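Local coordinates for protein 5-Carboxyvanillate Decarboxylase (Novosphingobium aromaticivorans, PDB 4QRN) that probably removes a carboxyl group from 5-carboxyvanillate as a carboxy-lyase of the amidohydrolase family, with a manganese ion in its active site, at residues Ser68-Gly71 with Phe72-Gln75; Pro338-Val342 with Ala343-Arg347. One frame throughout, in Å; residues are numbered along the deposited sequence.

Contact 1: residues Ser68-Gly71 with Phe72-Gln75. With 1DF (4-hydroxy-3-methoxy-5-nitrobenzoic acid), chain F.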
loop_
_atom_site.group_PDB
_atom_site.type_symbol
_atom_site.label_atom_id
_atom_site.label_comp_id
_atom_site.label_asym_id
_atom_site.label_seq_id
_atom_site.Cartn_x
_atom_site.Cartn_y
_atom_site.Cartn_z
ATOM N N SER A 68 5.634 -12.252 16.251
ATOM C CA SER A 68 6.479 -11.133 15.832
ATOM C C SER A 68 6.206 -9.869 16.642
ATOM O O SER A 68 7.120 -9.251 17.169
ATOM C CB SER A 68 6.237 -10.877 14.362
ATOM O OG SER A 68 7.004 -9.768 13.940
ATOM N N LEU A 69 4.946 -9.475 16.732
ATOM C CA LEU A 69 4.587 -8.193 17.322
ATOM C C LEU A 69 4.690 -8.219 18.847
ATOM O O LEU A 69 5.335 -7.349 19.449
ATOM C CB LEU A 69 3.145 -7.851 16.905
ATOM C CG LEU A 69 2.566 -6.529 17.397
ATOM C CD1 LEU A 69 3.335 -5.365 16.800
ATOM C CD2 LEU A 69 1.092 -6.453 17.041
ATOM N N TRP A 70 4.046 -9.212 19.464
ATOM C CA TRP A 70 3.970 -9.261 20.916
ATOM C C TRP A 70 5.153 -10.002 21.532
ATOM O O TRP A 70 5.521 -9.706 22.654
ATOM C CB TRP A 70 2.580 -9.750 21.393
ATOM C CG TRP A 70 1.647 -8.581 21.238
ATOM C CD1 TRP A 70 0.705 -8.374 20.268
ATOM C CD2 TRP A 70 1.714 -7.383 21.996
ATOM N NE1 TRP A 70 0.156 -7.113 20.393
ATOM C CE2 TRP A 70 0.769 -6.487 21.444
ATOM C CE3 TRP A 70 2.489 -6.969 23.086
ATOM C CZ2 TRP A 70 0.595 -5.210 21.926
ATOM C CZ3 TRP A 70 2.284 -5.689 23.578
ATOM C CH2 TRP A 70 1.345 -4.842 22.996
ATOM N N GLY A 71 5.794 -10.911 20.800
ATOM C CA GLY A 71 7.094 -11.394 21.247
ATOM C C GLY A 71 8.045 -10.208 21.398
ATOM O O GLY A 71 8.829 -10.100 22.351
ATOM N N PHE A 72 7.967 -9.268 20.462
ATOM C CA PHE A 72 8.799 -8.060 20.534
ATOM C C PHE A 72 8.394 -7.152 21.699
ATOM O O PHE A 72 9.201 -6.893 22.595
ATOM C CB PHE A 72 8.773 -7.286 19.201
ATOM C CG PHE A 72 9.584 -6.011 19.219
ATOM C CD1 PHE A 72 10.975 -6.067 19.230
ATOM C CD2 PHE A 72 8.969 -4.763 19.249
ATOM C CE1 PHE A 72 11.728 -4.891 19.243
ATOM C CE2 PHE A 72 9.715 -3.594 19.272
ATOM C CZ PHE A 72 11.101 -3.660 19.273
ATOM N N TYR A 73 7.159 -6.666 21.732
ATOM C CA TYR A 73 6.852 -5.676 22.760
ATOM C C TYR A 73 6.879 -6.249 24.161
ATOM O O TYR A 73 7.260 -5.544 25.099
ATOM C CB TYR A 73 5.520 -4.931 22.488
ATOM C CG TYR A 73 5.687 -3.966 21.348
ATOM C CD1 TYR A 73 6.553 -2.879 21.464
ATOM C CD2 TYR A 73 5.028 -4.156 20.147
ATOM C CE1 TYR A 73 6.768 -2.031 20.393
ATOM C CE2 TYR A 73 5.242 -3.308 19.079
ATOM C CZ TYR A 73 6.107 -2.260 19.204
ATOM O OH TYR A 73 6.350 -1.431 18.141
ATOM N N ALA A 74 6.486 -7.500 24.330
ATOM C CA ALA A 74 6.414 -8.038 25.676
ATOM C C ALA A 74 7.763 -8.526 26.197
ATOM O O ALA A 74 7.914 -8.672 27.406
ATOM C CB ALA A 74 5.385 -9.162 25.732
ATOM N N GLN A 75 8.745 -8.755 25.319
ATOM C CA GLN A 75 10.031 -9.343 25.739
ATOM C C GLN A 75 11.301 -8.618 25.265
ATOM O O GLN A 75 12.381 -8.895 25.766
ATOM C CB GLN A 75 10.105 -10.797 25.291
ATOM C CG GLN A 75 8.898 -11.615 25.725
ATOM C CD GLN A 75 8.973 -13.051 25.258
ATOM O OE1 GLN A 75 8.860 -13.978 26.056
ATOM N NE2 GLN A 75 9.159 -13.246 23.957
HETATM C C1 1DF F . 2.662 -0.174 16.373
HETATM C CO1 1DF F . 2.104 0.876 15.701
HETATM C CO2 1DF F . 1.825 -1.048 17.103
HETATM C CM1 1DF F . 0.692 1.066 15.877
HETATM C CM2 1DF F . 0.504 -0.739 17.354
HETATM O OM 1DF F . -0.335 -1.523 18.094
HETATM C CZ 1DF F . -0.074 0.413 16.839
HETATM C CC 1DF F . 4.113 -0.473 16.300
HETATM C CV 1DF F . 0.118 -2.838 18.417
HETATM O O1 1DF F . 4.928 0.523 16.110
HETATM O O2 1DF F . 4.486 -1.643 16.441
HETATM O O3 1DF F . -1.258 0.820 17.192
HETATM N N 1DF F . 0.036 1.864 14.785
HETATM O O11 1DF F . -1.153 2.000 14.716
HETATM O O22 1DF F . 0.773 2.258 13.838
#

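Contact 2: residues Pro338-Val342 with Ala343-Arg347. With 1DF (4-hydroxy-3-methoxy-5-nitrobenzoic acid), chain F.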
loop_
_atom_site.group_PDB
_atom_site.type_symbol
_atom_site.label_atom_id
_atom_site.label_comp_id
_atom_site.label_asym_id
_atom_site.label_seq_id
_atom_site.Cartn_x
_atom_site.Cartn_y
_atom_site.Cartn_z
ATOM N N PRO A 338 1.288 4.961 22.552
ATOM C CA PRO A 338 2.674 5.357 22.833
ATOM C C PRO A 338 3.652 4.872 21.772
ATOM O O PRO A 338 4.865 5.022 21.964
ATOM C CB PRO A 338 2.930 4.674 24.178
ATOM C CG PRO A 338 2.216 3.354 24.041
ATOM C CD PRO A 338 0.946 3.699 23.250
ATOM N N TYR A 339 3.144 4.267 20.701
ATOM C CA TYR A 339 4.003 3.763 19.645
ATOM C C TYR A 339 4.767 4.855 18.915
ATOM O O TYR A 339 5.851 4.615 18.378
ATOM C CB TYR A 339 3.186 2.925 18.652
ATOM C CG TYR A 339 2.554 1.728 19.345
ATOM C CD1 TYR A 339 3.318 0.615 19.677
ATOM C CD2 TYR A 339 1.199 1.706 19.671
ATOM C CE1 TYR A 339 2.773 -0.471 20.339
ATOM C CE2 TYR A 339 0.629 0.622 20.350
ATOM C CZ TYR A 339 1.429 -0.468 20.651
ATOM O OH TYR A 339 0.910 -1.555 21.291
ATOM N N GLN A 340 4.188 6.050 18.866
ATOM C CA GLN A 340 4.793 7.172 18.180
ATOM C C GLN A 340 4.531 8.454 18.978
ATOM O O GLN A 340 3.743 9.314 18.576
ATOM C CB GLN A 340 4.283 7.247 16.744
ATOM C CG GLN A 340 5.121 8.157 15.867
ATOM C CD GLN A 340 5.014 7.797 14.394
ATOM O OE1 GLN A 340 4.602 6.690 14.030
ATOM N NE2 GLN A 340 5.365 8.754 13.535
ATOM N N TYR A 341 5.193 8.556 20.127
ATOM C CA TYR A 341 5.018 9.662 21.067
ATOM C C TYR A 341 6.161 10.640 20.862
ATOM O O TYR A 341 7.248 10.438 21.384
ATOM C CB TYR A 341 5.040 9.095 22.494
ATOM C CG TYR A 341 4.979 10.127 23.594
ATOM C CD1 TYR A 341 3.983 11.102 23.622
ATOM C CD2 TYR A 341 5.901 10.114 24.630
ATOM C CE1 TYR A 341 3.904 12.041 24.636
ATOM C CE2 TYR A 341 5.846 11.049 25.652
ATOM C CZ TYR A 341 4.852 12.014 25.653
ATOM O OH TYR A 341 4.798 12.955 26.653
ATOM N N VAL A 342 5.927 11.678 20.069
ATOM C CA VAL A 342 7.014 12.543 19.612
ATOM C C VAL A 342 6.590 13.994 19.703
ATOM O O VAL A 342 5.801 14.483 18.903
ATOM C CB VAL A 342 7.424 12.222 18.150
ATOM C CG1 VAL A 342 8.674 13.004 17.793
ATOM C CG2 VAL A 342 7.595 10.702 17.928
ATOM N N ALA A 343 7.112 14.701 20.704
ATOM C CA ALA A 343 6.746 16.107 20.884
ATOM C C ALA A 343 7.010 16.908 19.606
ATOM O O ALA A 343 6.221 17.802 19.249
ATOM C CB ALA A 343 7.506 16.700 22.082
ATOM N N ASP A 344 8.123 16.637 18.928
ATOM C CA ASP A 344 8.422 17.401 17.718
ATOM C C ASP A 344 7.369 17.203 16.632
ATOM O O ASP A 344 7.201 18.089 15.791
ATOM C CB ASP A 344 9.809 17.041 17.172
ATOM C CG ASP A 344 10.933 17.719 17.907
ATOM O OD1 ASP A 344 10.711 18.733 18.589
ATOM O OD2 ASP A 344 12.067 17.251 17.743
ATOM N N GLU A 345 6.672 16.072 16.606
ATOM C CA GLU A 345 5.592 15.894 15.624
ATOM C C GLU A 345 4.447 16.849 15.929
ATOM O O GLU A 345 3.881 17.424 15.005
ATOM C CB GLU A 345 5.122 14.440 15.593
ATOM C CG GLU A 345 6.132 13.541 14.925
ATOM C CD GLU A 345 5.694 12.092 14.773
ATOM O OE1 GLU A 345 4.668 11.678 15.365
ATOM O OE2 GLU A 345 6.416 11.380 14.032
ATOM N N VAL A 346 4.092 16.993 17.201
ATOM C CA VAL A 346 3.032 17.921 17.552
ATOM C C VAL A 346 3.435 19.332 17.120
ATOM O O VAL A 346 2.629 20.071 16.565
ATOM C CB VAL A 346 2.696 17.882 19.060
ATOM C CG1 VAL A 346 1.490 18.769 19.334
ATOM C CG2 VAL A 346 2.410 16.443 19.514
ATOM N N ARG A 347 4.697 19.717 17.364
ATOM C CA ARG A 347 5.159 21.033 16.966
ATOM C C ARG A 347 5.042 21.231 15.464
ATOM O O ARG A 347 4.653 22.316 14.994
ATOM C CB ARG A 347 6.598 21.264 17.434
ATOM C CG ARG A 347 6.727 21.224 18.926
ATOM C CD ARG A 347 8.146 21.603 19.421
ATOM N NE ARG A 347 8.180 21.494 20.887
ATOM C CZ ARG A 347 8.696 20.472 21.572
ATOM N NH1 ARG A 347 9.332 19.472 20.972
ATOM N NH2 ARG A 347 8.594 20.462 22.887
HETATM C C1 1DF F . 2.662 -0.174 16.373
HETATM C CO1 1DF F . 2.104 0.876 15.701
HETATM C CO2 1DF F . 1.825 -1.048 17.103
HETATM C CM1 1DF F . 0.692 1.066 15.877
HETATM C CM2 1DF F . 0.504 -0.739 17.354
HETATM O OM 1DF F . -0.335 -1.523 18.094
HETATM C CZ 1DF F . -0.074 0.413 16.839
HETATM C CC 1DF F . 4.113 -0.473 16.300
HETATM C CV 1DF F . 0.118 -2.838 18.417
HETATM O O1 1DF F . 4.928 0.523 16.110
HETATM O O2 1DF F . 4.486 -1.643 16.441
HETATM O O3 1DF F . -1.258 0.820 17.192
HETATM N N 1DF F . 0.036 1.864 14.785
HETATM O O11 1DF F . -1.153 2.000 14.716
HETATM O O22 1DF F . 0.773 2.258 13.838
HETATM O O HOH W 1 3.682 11.958 17.960
#

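Contact 1: residues Ser68-Gly71 with Phe72-Gln75
Y73 meets both L69 and W70 along one turn of helix 64-75. The methyl carbon L69 CD1 sits in the plane of the Y73 ring, at its edge, 3.6 Å from Y73 CE2. W70 receives Y73 on the face of its indole. The two six-membered rings form an edge-to-face pair with planes at 58°, and W70 CZ3 lies 3.5 Å from Y73 CB. In W70 and Y73 alike, CG stands beside the backbone N (chi1 -77° and -73°), which brings the two rings together.

The main-chain acceptors are taken in helical order. Y73 N gives a bond of 3.0 Å to L69 O, and A74 N one of 2.9 Å to W70 O. The bonds from F72 N to S68 O and from Q75 N to G71 O are weak. This i to i+4 turn puts L69 and Y73 together into the wall of the ligand pocket.

Y73 OH donates to the carboxylate oxygen O2 of the bound nitrobenzoate over a short 2.5 Å. Further hydrogen bonds join Y73 OH to R80 NH1, W70 NE1 to S113 O and S68 OG to D228 OD2.

Helix 47-59 packs on W70, A74 and Q75, helix 79-89 packs on F72 and Y73, and R287 and Y288 of the second subunit lie against L69 and S68, respectively.

Contact 2: residues Pro338-Val342 with Ala343-Arg347
Q340 and E345 are joined by a side-chain hydrogen bond. Q340 NE2 donates to E345 OE2 over 2.9 Å, nearly straight at 165°. The acceptor lies in the amide plane and uses its syn lone pair, with amide and carboxylate planes 52° apart. Q340 CG stands anti to the backbone N (chi1 -165°), and the extended chain carries the amide to E345. E345 OE2 has a second partner, Y273 OH of the second subunit.

One water lies between the loop and the carboxylate. It accepts from V342 N at 3.1 Å and is also hydrogen-bonded to Q340 O and E345 OE1.

In the backbone, V342 holds the N-cap position of helix 343-350. Its carbonyl O takes E345 N at 2.9 Å, and V346 N weakly. The one salt bridge lies within the helix, from R347 NH1 to D344 OD1.

V342 packs against the E345 chain, its CB 3.7 Å from E345 CG, and Y277 of the second subunit packs on both. Y339 faces the ligand, whose CM2 sits over the centre of its ring, 3.2 Å above the plane. Y339 OH is hydrogen-bonded to T112 OG1. A leucine here would probably leave T112 OG1 without its phenolic partner and the ligand ring without its flat aromatic support.

The stretch thus offers an aromatic face to the ligand, while a buried carboxylate ties loop, helix and second subunit together.

Contact 1 and contact 2 lie far apart in sequence, and their centres are 22 Å apart. They still meet at the ligand. The Y73 and Y339 rings form an edge-to-face pair, with Y73 CZ 4.0 Å from Y339 CE1. W70 CZ2 also packs 3.7 Å from Y339 OH. Contact 1 bonds the ligand through Y73, alongside R80 and R274 of the second subunit, so the pocket draws on both chains. Y339 of contact 2 lays a ring face against the ligand ring. R80 links the two contacts further, bonding Y73 OH and Y339 O. The manganese, held by E41, H210 and D336, lies about 8 Å from the Q340 side chain and about 10 Å from that of L69.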